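PDB 6S9V: sucrose 6(F)-phosphate phosphorylase from Thermoanaerobacterium thermosaccharolyticum DSM 571, which belongs to the alpha-amylase family of TIM-barrel enzymes and carries an antiparallel beta-sheet domain at its C-terminal end. Local coordinates for residues A[465-468]-A[473-476]; A[490-493]-A[497-500]. One frame throughout, in Å; residues are numbered along the deposited sequence.

Interaction 1 (A[465-468]-A[473-476]); sequences RLTW and KRCS
T467 and S476 each turn their hydroxyl to lie beside the backbone N, opposite the carbonyl carbon (chi1 -68° and -59°). The two oxygens meet in a hydrogen bond, T467 OG1 to S476 OG, 2.9 Å. Either may be the donor. The pair is a non-hydrogen-bonded one in the antiparallel ladder, with its CA atoms 4.2 Å apart, so the side chains supply a link where the backbone gives none. The other branch of T467, CG2, points away from its own backbone N and lies 3.8 Å from R474 CG, where the methyl meets the aliphatic root of the arginine at a slant. The guanidinium group of R474 is poorly ordered.

The next pair, W468 with C475, is hydrogen-bonded. W468 N reaches C475 O at 3.0 Å, and C475 N returns the bond to W468 O. A CA-H...O contact from R474 CA also falls on W468 O, at 3.2 Å. On this face W468 CB touches C475 SG at 4.1 Å, but the indole leads away from segment 473-476.

The contact joins the hairpin strands 463-470 and 473-480. On the W468 side, the sheet packs against helix 372-384: W468 NE1 bonds F384 O, and the indole also meets the rings of F384, F450 and F454. L466 reaches helix 289-295, while strands 453-456 and 485-491 flank the hairpin in the sheet.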
ATOM      1  N   ARG A 465     -26.080  -4.496  -5.555  1.00 23.97           N
ATOM      2  CA  ARG A 465     -26.581  -5.710  -4.913  1.00 23.92           C
ATOM      3  C   ARG A 465     -25.529  -6.795  -5.053  1.00 24.16           C
ATOM      4  O   ARG A 465     -25.293  -7.288  -6.160  1.00 23.06           O
ATOM      5  CB  ARG A 465     -27.911  -6.159  -5.517  1.00 24.64           C
ATOM      6  CG  ARG A 465     -29.057  -5.200  -5.252  1.00 29.07           C
ATOM      7  CD  ARG A 465     -30.420  -5.822  -5.593  1.00 32.76           C
ATOM      8  NE  ARG A 465     -30.924  -6.683  -4.526  1.00 33.61           N
ATOM      9  CZ  ARG A 465     -32.154  -7.193  -4.485  1.00 36.81           C
ATOM     10  NH1 ARG A 465     -33.019  -6.933  -5.458  1.00 34.32           N
ATOM     11  NH2 ARG A 465     -32.524  -7.968  -3.474  1.00 41.32           N
ATOM     12  N   LEU A 466     -24.900  -7.155  -3.936  1.00 23.82           N
ATOM     13  CA  LEU A 466     -23.851  -8.165  -3.888  1.00 23.73           C
ATOM     14  C   LEU A 466     -24.151  -9.161  -2.776  1.00 24.34           C
ATOM     15  O   LEU A 466     -24.571  -8.771  -1.683  1.00 25.24           O
ATOM     16  CB  LEU A 466     -22.488  -7.514  -3.659  1.00 23.50           C
ATOM     17  CG  LEU A 466     -22.096  -6.416  -4.652  1.00 24.33           C
ATOM     18  CD1 LEU A 466     -20.811  -5.729  -4.191  1.00 25.45           C
ATOM     19  CD2 LEU A 466     -21.944  -6.963  -6.074  1.00 23.39           C
ATOM     20  N   THR A 467     -23.901 -10.445  -3.043  1.00 24.86           N
ATOM     21  CA  THR A 467     -24.276 -11.505  -2.121  1.00 27.12           C
ATOM     22  C   THR A 467     -23.127 -12.477  -1.905  1.00 26.26           C
ATOM     23  O   THR A 467     -22.429 -12.851  -2.852  1.00 26.52           O
ATOM     24  CB  THR A 467     -25.501 -12.280  -2.649  1.00 28.64           C
ATOM     25  OG1 THR A 467     -26.665 -11.442  -2.623  1.00 29.27           O
ATOM     26  CG2 THR A 467     -25.749 -13.542  -1.825  1.00 27.35           C
ATOM     27  N   TRP A 468     -22.952 -12.885  -0.649  1.00 24.31           N
ATOM     28  CA  TRP A 468     -22.058 -13.971  -0.261  1.00 23.40           C
ATOM     29  C   TRP A 468     -22.894 -15.099   0.335  1.00 22.63           C
ATOM     30  O   TRP A 468     -23.854 -14.853   1.075  1.00 22.68           O
ATOM     31  CB  TRP A 468     -21.003 -13.495   0.744  1.00 22.28           C
ATOM     32  CG  TRP A 468     -19.963 -12.611   0.132  1.00 20.91           C
ATOM     33  CD1 TRP A 468     -20.041 -11.256  -0.058  1.00 20.54           C
ATOM     34  CD2 TRP A 468     -18.690 -13.016  -0.380  1.00 20.50           C
ATOM     35  NE1 TRP A 468     -18.891 -10.793  -0.645  1.00 20.20           N
ATOM     36  CE2 TRP A 468     -18.043 -11.853  -0.857  1.00 19.70           C
ATOM     37  CE3 TRP A 468     -18.031 -14.243  -0.477  1.00 21.94           C
ATOM     38  CZ2 TRP A 468     -16.781 -11.888  -1.436  1.00 20.11           C
ATOM     39  CZ3 TRP A 468     -16.765 -14.275  -1.050  1.00 22.25           C
ATOM     40  CH2 TRP A 468     -16.154 -13.108  -1.521  1.00 22.33           C
ATOM     41  N   LYS A 473     -25.684 -19.846   5.710  1.00 42.45           N
ATOM     42  CA  LYS A 473     -25.431 -18.430   5.919  1.00 41.10           C
ATOM     43  C   LYS A 473     -25.419 -17.711   4.576  1.00 31.65           C
ATOM     44  O   LYS A 473     -24.884 -18.219   3.586  1.00 30.04           O
ATOM     45  CB  LYS A 473     -24.092 -18.218   6.630  1.00 50.10           C
ATOM     46  CG  LYS A 473     -23.877 -19.070   7.881  1.00 61.52           C
ATOM     47  CD  LYS A 473     -24.866 -18.767   8.995  1.00 70.20           C
ATOM     48  CE  LYS A 473     -24.436 -19.441  10.296  1.00 73.91           C
ATOM     49  NZ  LYS A 473     -25.462 -19.340  11.371  1.00 74.87           N
ATOM     50  N   ARG A 474     -25.998 -16.518   4.551  1.00 26.40           N
ATOM     51  CA  ARG A 474     -26.004 -15.712   3.342  1.00 26.50           C
ATOM     52  C   ARG A 474     -26.179 -14.269   3.782  1.00 24.50           C
ATOM     53  O   ARG A 474     -26.974 -13.995   4.684  1.00 24.90           O
ATOM     54  CB  ARG A 474     -27.123 -16.137   2.392  1.00 36.63           C
ATOM     55  CG  ARG A 474     -27.235 -15.297   1.140  1.00 54.16           C
ATOM     56  CD  ARG A 474     -28.445 -15.710   0.324  1.00 76.07           C
ATOM     57  NE  ARG A 474     -29.689 -15.464   1.045  1.00 94.18           N
ATOM     58  CZ  ARG A 474     -30.306 -14.286   1.073  1.00107.60           C
ATOM     59  NH1 ARG A 474     -29.795 -13.252   0.419  1.00111.85           N
ATOM     60  NH2 ARG A 474     -31.434 -14.142   1.755  1.00112.82           N
ATOM     61  N   CYS A 475     -25.434 -13.363   3.162  1.00 24.38           N
ATOM     62  CA  CYS A 475     -25.612 -11.936   3.404  1.00 24.99           C
ATOM     63  C   CYS A 475     -25.621 -11.194   2.077  1.00 24.77           C
ATOM     64  O   CYS A 475     -24.773 -11.442   1.213  1.00 23.87           O
ATOM     65  CB  CYS A 475     -24.523 -11.370   4.331  1.00 25.18           C
ATOM     66  SG  CYS A 475     -22.807 -11.601   3.840  1.00 24.52           S
ATOM     67  N   SER A 476     -26.597 -10.301   1.915  1.00 25.53           N
ATOM     68  CA  SER A 476     -26.827  -9.580   0.667  1.00 25.91           C
ATOM     69  C   SER A 476     -26.771  -8.087   0.957  1.00 25.66           C
ATOM     70  O   SER A 476     -27.605  -7.565   1.703  1.00 27.17           O
ATOM     71  CB  SER A 476     -28.171  -9.959   0.048  1.00 30.28           C
ATOM     72  OG  SER A 476     -28.213 -11.348  -0.214  1.00 36.33           O
TER

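Interaction 2 (A[490-493]-A[497-500]); sequences YINE and EVKY
Y490 and V498 touch both through their backbones and through their side chains. They form a hydrogen-bonded antiparallel pair. Y490 N binds V498 O at 2.9 Å, and V498 N binds Y490 O at 2.7 Å. Both bonds are nearly straight, at 166° and 168° at the hydrogen. The side chains run side by side and point the same way.

V498 CB sits over one face of the Y490 ring, 4.2 Å from its centroid, in a CH-pi contact offset toward the rim. V498 CG1 lies near the phenol end, 3.6 Å from Y490 OH. Y490 sets its ring between its backbone N and carbonyl carbon (chi1 71°), which swings it toward the valine. Y500 CB meets the ring at its edge, 3.8 Å from Y490 CE1.

The other valine methyl, CG2, faces the amide of N492, 3.3 Å from N492 ND2. The two side chains cross at about a right angle. On the opposite face of the sheet, I491 CD1 packs against E497 CB at 4.0 Å.

Further out, N492 OD1 accepts a hydrogen bond from E496 N, which ties the amide to the turn. The rings of F443 and Y447 meet Y490 edge-to-face. F443 also meets the ring of Y500, which touches K439 and L440 of helix 432-446. K499 forms a salt bridge with D489 on the neighbouring strand.

This is a two-stranded beta hairpin. It joins strands 485-491 and 497-501 at the edge of the antiparallel sheet. A C-terminal antiparallel sheet following a TIM barrel is the domain plan familiar from the alpha-amylase family.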
ATOM      1  N   TYR A 490     -29.280 -10.685   6.018  1.00 27.83           N
ATOM      2  CA  TYR A 490     -28.483 -11.865   6.327  1.00 28.62           C
ATOM      3  C   TYR A 490     -29.313 -12.856   7.126  1.00 30.56           C
ATOM      4  O   TYR A 490     -30.384 -12.534   7.647  1.00 31.15           O
ATOM      5  CB  TYR A 490     -27.203 -11.490   7.087  1.00 25.87           C
ATOM      6  CG  TYR A 490     -27.435 -11.040   8.509  1.00 26.23           C
ATOM      7  CD1 TYR A 490     -27.745  -9.719   8.799  1.00 29.38           C
ATOM      8  CD2 TYR A 490     -27.337 -11.937   9.564  1.00 26.88           C
ATOM      9  CE1 TYR A 490     -27.954  -9.302  10.100  1.00 32.96           C
ATOM     10  CE2 TYR A 490     -27.549 -11.535  10.869  1.00 30.84           C
ATOM     11  CZ  TYR A 490     -27.857 -10.212  11.131  1.00 34.24           C
ATOM     12  OH  TYR A 490     -28.072  -9.803  12.421  1.00 37.82           O
ATOM     13  N   ILE A 491     -28.798 -14.082   7.210  1.00 29.75           N
ATOM     14  CA  ILE A 491     -29.458 -15.182   7.907  1.00 29.88           C
ATOM     15  C   ILE A 491     -28.821 -15.302   9.286  1.00 31.40           C
ATOM     16  O   ILE A 491     -27.609 -15.519   9.399  1.00 29.92           O
ATOM     17  CB  ILE A 491     -29.329 -16.502   7.130  1.00 31.04           C
ATOM     18  CG1 ILE A 491     -29.889 -16.369   5.711  1.00 33.66           C
ATOM     19  CG2 ILE A 491     -30.015 -17.628   7.896  1.00 33.45           C
ATOM     20  CD1 ILE A 491     -31.343 -15.967   5.641  1.00 36.67           C
ATOM     21  N   ASN A 492     -29.627 -15.163  10.336  1.00 34.87           N
ATOM     22  CA  ASN A 492     -29.100 -15.184  11.695  1.00 37.34           C
ATOM     23  C   ASN A 492     -28.918 -16.635  12.150  1.00 42.53           C
ATOM     24  O   ASN A 492     -29.114 -17.581  11.384  1.00 38.51           O
ATOM     25  CB  ASN A 492     -30.016 -14.383  12.620  1.00 37.72           C
ATOM     26  CG  ASN A 492     -31.386 -15.023  12.804  1.00 38.95           C
ATOM     27  OD1 ASN A 492     -31.615 -16.179  12.447  1.00 39.05           O
ATOM     28  ND2 ASN A 492     -32.315 -14.252  13.353  1.00 40.93           N
ATOM     29  N   GLU A 493     -28.533 -16.828  13.414  1.00 54.22           N
ATOM     30  CA  GLU A 493     -28.240 -18.170  13.906  1.00 66.87           C
ATOM     31  C   GLU A 493     -29.477 -19.060  13.933  1.00 56.81           C
ATOM     32  O   GLU A 493     -29.345 -20.288  13.858  1.00 51.29           O
ATOM     33  CB  GLU A 493     -27.622 -18.086  15.306  1.00 89.52           C
ATOM     34  CG  GLU A 493     -26.141 -17.712  15.340  1.00106.70           C
ATOM     35  CD  GLU A 493     -25.242 -18.789  14.760  1.00120.80           C
ATOM     36  OE1 GLU A 493     -25.616 -19.980  14.829  1.00126.77           O
ATOM     37  OE2 GLU A 493     -24.156 -18.448  14.247  1.00124.25           O
ATOM     38  N   GLU A 497     -34.222 -14.464   8.337  1.00 45.17           N
ATOM     39  CA  GLU A 497     -33.622 -13.367   7.592  1.00 48.19           C
ATOM     40  C   GLU A 497     -33.775 -12.090   8.407  1.00 43.22           C
ATOM     41  O   GLU A 497     -34.875 -11.755   8.856  1.00 43.80           O
ATOM     42  CB  GLU A 497     -34.250 -13.209   6.209  1.00 57.57           C
ATOM     43  CG  GLU A 497     -33.554 -12.141   5.364  1.00 64.19           C
ATOM     44  CD  GLU A 497     -34.068 -12.080   3.939  1.00 72.50           C
ATOM     45  OE1 GLU A 497     -34.833 -12.982   3.543  1.00 76.93           O
ATOM     46  OE2 GLU A 497     -33.694 -11.137   3.209  1.00 74.60           O
ATOM     47  N   VAL A 498     -32.661 -11.395   8.608  1.00 39.93           N
ATOM     48  CA  VAL A 498     -32.597 -10.200   9.435  1.00 39.67           C
ATOM     49  C   VAL A 498     -32.012  -9.068   8.607  1.00 34.91           C
ATOM     50  O   VAL A 498     -31.160  -9.281   7.738  1.00 33.37           O
ATOM     51  CB  VAL A 498     -31.741 -10.446  10.701  1.00 41.22           C
ATOM     52  CG1 VAL A 498     -31.437  -9.140  11.421  1.00 44.44           C
ATOM     53  CG2 VAL A 498     -32.439 -11.436  11.627  1.00 41.63           C
ATOM     54  N   LYS A 499     -32.483  -7.857   8.877  1.00 31.50           N
ATOM     55  CA  LYS A 499     -32.047  -6.664   8.169  1.00 34.06           C
ATOM     56  C   LYS A 499     -31.124  -5.850   9.067  1.00 32.85           C
ATOM     57  O   LYS A 499     -31.531  -5.416  10.148  1.00 35.93           O
ATOM     58  CB  LYS A 499     -33.266  -5.849   7.741  1.00 43.33           C
ATOM     59  CG  LYS A 499     -32.983  -4.808   6.690  1.00 55.97           C
ATOM     60  CD  LYS A 499     -34.276  -4.192   6.167  1.00 68.02           C
ATOM     61  CE  LYS A 499     -35.020  -5.131   5.223  1.00 73.48           C
ATOM     62  NZ  LYS A 499     -34.351  -5.265   3.897  1.00 73.32           N
ATOM     63  N   TYR A 500     -29.891  -5.635   8.610  1.00 28.61           N
ATOM     64  CA  TYR A 500     -28.886  -4.833   9.312  1.00 27.15           C
ATOM     65  C   TYR A 500     -28.724  -3.523   8.553  1.00 25.61           C
ATOM     66  O   TYR A 500     -28.164  -3.501   7.449  1.00 23.83           O
ATOM     67  CB  TYR A 500     -27.566  -5.603   9.416  1.00 24.36           C
ATOM     68  CG  TYR A 500     -26.300  -4.806   9.706  1.00 23.02           C
ATOM     69  CD1 TYR A 500     -26.324  -3.605  10.407  1.00 24.00           C
ATOM     70  CD2 TYR A 500     -25.068  -5.277   9.273  1.00 23.09           C
ATOM     71  CE1 TYR A 500     -25.148  -2.895  10.653  1.00 24.36           C
ATOM     72  CE2 TYR A 500     -23.903  -4.584   9.513  1.00 24.06           C
ATOM     73  CZ  TYR A 500     -23.945  -3.394  10.203  1.00 24.50           C
ATOM     74  OH  TYR A 500     -22.765  -2.717  10.418  1.00 23.22           O
TER

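How the interactions relate
Interaction 1 and interaction 2 are the strand pairs 463-470/473-480 and 485-491/497-501 of one antiparallel meander, and the pairing of 473-480 with 485-491 lies between them. Their centres lie 10 Å apart. The first closes before the second opens. The backbone continues the ladder across this seam: I491 N lies 3.1 Å from R474 O, a probable hydrogen bond. Beside it, C475 CB packs 3.8 Å from Y490 CB. At the turn ends, K473 NZ and E493 OE2 form a long, weak ion pair. Y447 also serves both contacts, since its OH bonds R474 N and I491 O. The centres lie about 28 and 34 Å from the centre of the chain, on the same side of it.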